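Side-chain contacts in cortical-lytic enzyme (Clostridium perfringens, PDB 5JIP), which probably acts as a muramidase (lysozyme) of glycoside hydrolase family 25, cutting spore-cortex peptidoglycan during germination: residues D132-R137 with R144-Y149; R198-Q203 with D227-P232. All blocks are in the same frame, centred on the assembly; numbering follows the deposited sequence.

Contact 1: D132-R137 with R144-Y149; sequences DRFRDR and RRLMLY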
# COMPACT_ATOMS: atom_id res chain seq x y z
N ASP A 132 16.63 6.04 16.60
CA ASP A 132 16.01 4.78 16.21
C ASP A 132 15.31 4.13 17.40
O ASP A 132 14.24 3.53 17.25
CB ASP A 132 17.10 3.88 15.63
CG ASP A 132 16.57 2.80 14.70
OD1 ASP A 132 15.46 2.93 14.16
OD2 ASP A 132 17.32 1.82 14.51
N ARG A 133 15.90 4.22 18.59
CA ARG A 133 15.26 3.66 19.77
C ARG A 133 14.01 4.44 20.13
O ARG A 133 12.98 3.85 20.50
CB ARG A 133 16.25 3.66 20.95
CG ARG A 133 15.62 3.29 22.29
CD ARG A 133 15.10 1.85 22.33
NE ARG A 133 16.17 0.90 22.05
CZ ARG A 133 16.95 0.34 22.97
NH1 ARG A 133 17.91 -0.51 22.60
NH2 ARG A 133 16.79 0.62 24.26
N PHE A 134 14.10 5.76 20.05
CA PHE A 134 12.93 6.61 20.27
C PHE A 134 11.82 6.23 19.29
O PHE A 134 10.68 5.98 19.69
CB PHE A 134 13.32 8.07 20.12
CG PHE A 134 12.22 9.06 20.50
CD1 PHE A 134 11.11 9.25 19.68
CD2 PHE A 134 12.31 9.79 21.67
CE1 PHE A 134 10.10 10.16 20.04
CE2 PHE A 134 11.30 10.72 22.02
CZ PHE A 134 10.20 10.89 21.21
N ARG A 135 12.17 6.11 18.02
CA ARG A 135 11.20 5.69 17.01
C ARG A 135 10.57 4.33 17.35
O ARG A 135 9.34 4.15 17.24
CB ARG A 135 11.88 5.66 15.64
CG ARG A 135 11.01 5.17 14.49
CD ARG A 135 11.30 3.74 14.15
NE ARG A 135 12.64 3.62 13.55
CZ ARG A 135 12.92 3.67 12.25
NH1 ARG A 135 11.95 3.79 11.36
NH2 ARG A 135 14.18 3.56 11.83
N ASP A 136 11.38 3.34 17.73
CA ASP A 136 10.84 2.02 18.03
C ASP A 136 9.85 2.07 19.19
O ASP A 136 8.77 1.46 19.13
CB ASP A 136 11.97 1.02 18.35
CG ASP A 136 12.77 0.61 17.12
OD1 ASP A 136 12.31 0.85 15.98
OD2 ASP A 136 13.86 0.03 17.30
N ARG A 137 10.21 2.75 20.27
CA ARG A 137 9.30 2.88 21.40
C ARG A 137 8.04 3.61 20.99
O ARG A 137 6.92 3.18 21.31
CB ARG A 137 9.99 3.61 22.54
CG ARG A 137 9.15 3.76 23.81
CD ARG A 137 8.86 2.41 24.41
NE ARG A 137 8.40 2.55 25.78
CZ ARG A 137 8.42 1.58 26.68
NH1 ARG A 137 8.87 0.37 26.35
NH2 ARG A 137 7.99 1.83 27.91
N ARG A 144 1.34 4.73 15.65
CA ARG A 144 1.46 5.90 14.78
C ARG A 144 2.89 6.04 14.28
O ARG A 144 3.84 5.96 15.05
CB ARG A 144 1.08 7.20 15.52
CG ARG A 144 -0.38 7.36 15.87
CD ARG A 144 -1.22 7.59 14.66
NE ARG A 144 -0.85 8.82 13.93
CZ ARG A 144 -1.31 10.04 14.17
NH1 ARG A 144 -2.21 10.28 15.13
NH2 ARG A 144 -0.90 11.05 13.42
N ARG A 145 3.02 6.32 12.99
CA ARG A 145 4.30 6.70 12.42
C ARG A 145 4.85 7.99 13.00
O ARG A 145 4.13 8.98 13.19
CB ARG A 145 4.18 6.89 10.91
CG ARG A 145 3.78 5.69 10.09
CD ARG A 145 4.74 4.52 10.22
NE ARG A 145 6.16 4.83 10.16
CZ ARG A 145 6.88 4.95 9.05
NH1 ARG A 145 6.31 4.86 7.87
NH2 ARG A 145 8.19 5.19 9.13
N LEU A 146 6.15 7.98 13.26
CA LEU A 146 6.90 9.13 13.76
C LEU A 146 7.68 9.78 12.63
O LEU A 146 8.46 9.12 11.94
CB LEU A 146 7.85 8.66 14.87
CG LEU A 146 8.71 9.74 15.53
CD1 LEU A 146 7.82 10.68 16.34
CD2 LEU A 146 9.77 9.11 16.41
N MET A 147 7.49 11.09 12.45
CA MET A 147 8.28 11.87 11.50
C MET A 147 9.49 12.48 12.20
O MET A 147 9.41 12.85 13.37
CB MET A 147 7.43 12.97 10.84
CG MET A 147 8.22 13.92 9.93
SD MET A 147 7.25 14.63 8.58
CE MET A 147 6.18 15.73 9.47
N LEU A 148 10.63 12.52 11.49
CA LEU A 148 11.86 13.13 11.98
C LEU A 148 12.03 14.53 11.40
O LEU A 148 11.94 14.72 10.18
CB LEU A 148 13.09 12.29 11.62
CG LEU A 148 14.43 12.88 12.10
CD1 LEU A 148 14.49 12.80 13.57
CD2 LEU A 148 15.59 12.13 11.45
N TYR A 149 12.22 15.51 12.28
CA TYR A 149 12.63 16.84 11.89
C TYR A 149 14.11 17.03 12.20
O TYR A 149 14.55 16.76 13.33
CB TYR A 149 11.84 17.94 12.59
CG TYR A 149 12.45 19.31 12.39
CD1 TYR A 149 13.54 19.73 13.16
CD2 TYR A 149 11.92 20.21 11.47
CE1 TYR A 149 14.12 20.97 12.98
CE2 TYR A 149 12.50 21.49 11.31
CZ TYR A 149 13.59 21.85 12.07
OH TYR A 149 14.19 23.08 11.94

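Contact 2: R198-Q203 with D227-P232; sequences RWTMWQ and DSLMPP. With MG (magnesium ion), chain E.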
# COMPACT_ATOMS: atom_id res chain seq x y z
N ARG A 198 12.78 11.00 -0.50
CA ARG A 198 12.00 12.23 -0.59
C ARG A 198 11.92 12.89 0.77
O ARG A 198 12.02 12.22 1.81
CB ARG A 198 10.56 11.94 -1.04
CG ARG A 198 10.41 11.47 -2.44
CD ARG A 198 8.96 11.07 -2.70
NE ARG A 198 8.01 12.15 -2.45
CZ ARG A 198 7.85 13.21 -3.24
NH1 ARG A 198 8.60 13.36 -4.34
NH2 ARG A 198 6.94 14.14 -2.94
N TRP A 199 11.73 14.21 0.76
CA TRP A 199 11.24 14.90 1.95
C TRP A 199 9.73 14.91 1.96
O TRP A 199 9.06 14.99 0.92
CB TRP A 199 11.79 16.33 2.07
CG TRP A 199 11.61 17.31 0.94
CD1 TRP A 199 12.56 17.67 0.03
CD2 TRP A 199 10.48 18.16 0.70
NE1 TRP A 199 12.06 18.64 -0.81
CE2 TRP A 199 10.79 18.95 -0.42
CE3 TRP A 199 9.23 18.27 1.27
CZ2 TRP A 199 9.90 19.87 -0.94
CZ3 TRP A 199 8.34 19.17 0.74
CH2 TRP A 199 8.67 19.95 -0.35
N THR A 200 9.18 14.79 3.15
CA THR A 200 7.76 14.92 3.37
C THR A 200 7.38 16.38 3.62
O THR A 200 6.35 16.85 3.11
CB THR A 200 7.36 14.02 4.54
OG1 THR A 200 7.61 12.66 4.17
CG2 THR A 200 5.93 14.21 4.93
N MET A 201 8.18 17.10 4.41
CA MET A 201 8.02 18.54 4.60
C MET A 201 9.38 19.20 4.53
O MET A 201 10.41 18.58 4.80
CB MET A 201 7.34 18.87 5.92
CG MET A 201 5.90 18.43 6.00
SD MET A 201 5.06 18.88 7.56
CE MET A 201 5.90 20.34 8.09
N TRP A 202 9.36 20.47 4.15
CA TRP A 202 10.56 21.29 4.02
C TRP A 202 10.31 22.61 4.74
O TRP A 202 9.43 23.38 4.35
CB TRP A 202 10.88 21.53 2.54
CG TRP A 202 11.92 22.57 2.24
CD1 TRP A 202 12.90 23.04 3.06
CD2 TRP A 202 12.05 23.31 1.01
NE1 TRP A 202 13.66 24.01 2.40
CE2 TRP A 202 13.13 24.19 1.15
CE3 TRP A 202 11.35 23.28 -0.20
CZ2 TRP A 202 13.53 25.04 0.12
CZ3 TRP A 202 11.74 24.13 -1.21
CH2 TRP A 202 12.81 24.99 -1.06
N GLN A 203 11.05 22.83 5.83
CA GLN A 203 11.04 24.10 6.54
C GLN A 203 12.02 25.02 5.82
O GLN A 203 13.23 24.80 5.86
CB GLN A 203 11.46 23.92 7.99
CG GLN A 203 11.18 25.13 8.86
CD GLN A 203 11.68 24.90 10.25
OE1 GLN A 203 12.88 24.86 10.49
NE2 GLN A 203 10.75 24.73 11.19
N ASP A 227 -3.71 14.71 3.22
CA ASP A 227 -3.90 13.33 3.60
C ASP A 227 -2.57 12.62 3.85
O ASP A 227 -2.49 11.74 4.71
CB ASP A 227 -4.70 12.58 2.52
CG ASP A 227 -6.08 13.17 2.26
OD1 ASP A 227 -6.62 13.85 3.13
OD2 ASP A 227 -6.63 12.93 1.16
N SER A 228 -1.51 13.04 3.15
CA SER A 228 -0.21 12.39 3.28
C SER A 228 0.48 12.70 4.61
O SER A 228 1.51 12.10 4.90
CB SER A 228 0.69 12.79 2.12
OG SER A 228 0.16 12.27 0.91
N LEU A 229 -0.03 13.65 5.39
CA LEU A 229 0.47 13.91 6.73
C LEU A 229 -0.36 13.22 7.81
O LEU A 229 0.10 13.16 8.97
CB LEU A 229 0.48 15.42 7.01
CG LEU A 229 1.44 16.28 6.17
CD1 LEU A 229 1.29 17.75 6.53
CD2 LEU A 229 2.90 15.80 6.38
N MET A 230 -1.56 12.74 7.47
CA MET A 230 -2.56 12.26 8.44
C MET A 230 -2.92 10.79 8.25
O MET A 230 -2.84 10.26 7.13
CB MET A 230 -3.84 13.08 8.33
CG MET A 230 -3.62 14.55 8.46
SD MET A 230 -5.16 15.50 8.58
CE MET A 230 -6.01 15.08 7.05
N PRO A 231 -3.37 10.11 9.29
CA PRO A 231 -4.01 8.82 9.09
C PRO A 231 -5.28 8.98 8.27
O PRO A 231 -5.94 10.04 8.31
CB PRO A 231 -4.32 8.34 10.52
CG PRO A 231 -3.44 9.19 11.40
CD PRO A 231 -3.35 10.47 10.73
N PRO A 232 -5.68 7.93 7.56
CA PRO A 232 -6.98 7.98 6.87
C PRO A 232 -8.12 8.06 7.86
O PRO A 232 -7.99 7.69 9.04
CB PRO A 232 -7.04 6.66 6.10
CG PRO A 232 -5.98 5.85 6.58
CD PRO A 232 -5.06 6.60 7.48
MG MG E . -2.20 9.67 5.29
O HOH W 1 -0.18 9.90 5.84
O HOH W 2 -4.26 9.35 4.86

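Contact 1: D132-R137 with R144-Y149
Leu146 puts one methyl, CD2, against the inner side of helix 124-142, where Phe134 and Arg135 receive it. Along the helix, Asp132 comes first: it anchors Arg135, one turn on, through OD1. Phe134 follows; with CG anti to the backbone N (chi1 -173°) its ring reaches toward Leu146, in the loop leading into strand 147-151, and Leu146 CD2 lies 3.5 Å from Phe134 CD1, at the ring edge and near its plane, the two side chains crossing at about a right angle. The same methyl rests 3.8 Å from Arg135 CA. Beyond its CB, the Arg135 chain bends at chi2 and chi3 and grips Asp132 side-on, NE at 3.0 Å and NH2 at 2.7 Å from Asp132 OD1, which holds the guanidinium in place. Asp136 adds charge from outside the guanidinium plane, a long pairing. The remaining nitrogen, NH1, pairs with Asp172, so its nearness to Arg145 NH2 is probably offset. Lys280 of the second subunit bridges Asp132 and Asp136. The contact lies within the beta-alpha-beta unit of strand 111-113, helix 124-142 and strand 147-151, at the entry to its second strand, with Phe134 also packed on Leu112 of the first strand and Ala89 of helix 83-100.

Contact 2: R198-Q203 with D227-P232
Leu229, the last residue of a 3-10 segment, reaches the beginning of strand 201-208 and touches Thr200 and Met201 with its two methyls. Its CB leaves the backbone at an angle to the opposite segment, and only the outer atoms make the contact. CG stands beside the backbone N (chi1 -66°), and both methyls beyond it reach the opposite segment. CD1 has one partner across the contact, Met201 SD at 4.1 Å. CD2 does most of the touching: it lies 3.7 Å from Thr200 CG2 and 3.9 Å from Met201 SD, with Met201 CG hardly farther, and so sits in the angle between two consecutive residues. Leu229 and Thr200 slide past each other in opposite directions, methyl alongside methyl, whereas the Met201 chain crosses Leu229 at about a right angle. In Met201, CG stands beside the backbone N (chi1 -67°) and the chain is extended at chi2, which carries SD to the leucine methyls; the bend at chi3 turns only CE.

On the other side of the turn is the magnesium ion. Asp227 O binds it at 2.2 Å and Met230 O at 2.0 Å, two waters add to the shell, and Asp258 and Asp304 complete it. The backbone bond from Met230 N to Asp227 O, 3.1 Å, closes the turn that presents both carbonyls to the metal. Pro232 packs on strand 296-304, which carries Asp304.

The chemistry is thus divided: across the segments the contact is apolar, made by methyl, methylene and thioether groups, while the polar work falls to the backbone of 227-230. Leu229 thus packs the metal-binding turn against the family 25 barrel, and the magnesium ion, shared with Asp258 and Asp304, probably helps hold the turn against the region that follows the barrel.

In the fold
Contact 1 lies on the outer, helical layer of the barrel, and contact 2 joins the barrel to the turn that binds magnesium; their centres are about 15 Å apart and both reach the same mixed sheet. Met147 bridges them, its SD 3.9 Å from Thr200 CG2 and its CE 3.9 Å from Met201 SD. Arg144 CZ packs 3.6 Å from Pro231 CG, next to the metal ligand Met230. Farther along the strands, Tyr149 OH and Gln203 OE1, 2.6 Å apart, probably share a hydrogen bond; Gln203 also binds Asp18 and a buffer molecule. The magnesium ion is bound by carbonyls of 227-232 and lies about 14 Å from the Leu146 side chain, away from contact 1.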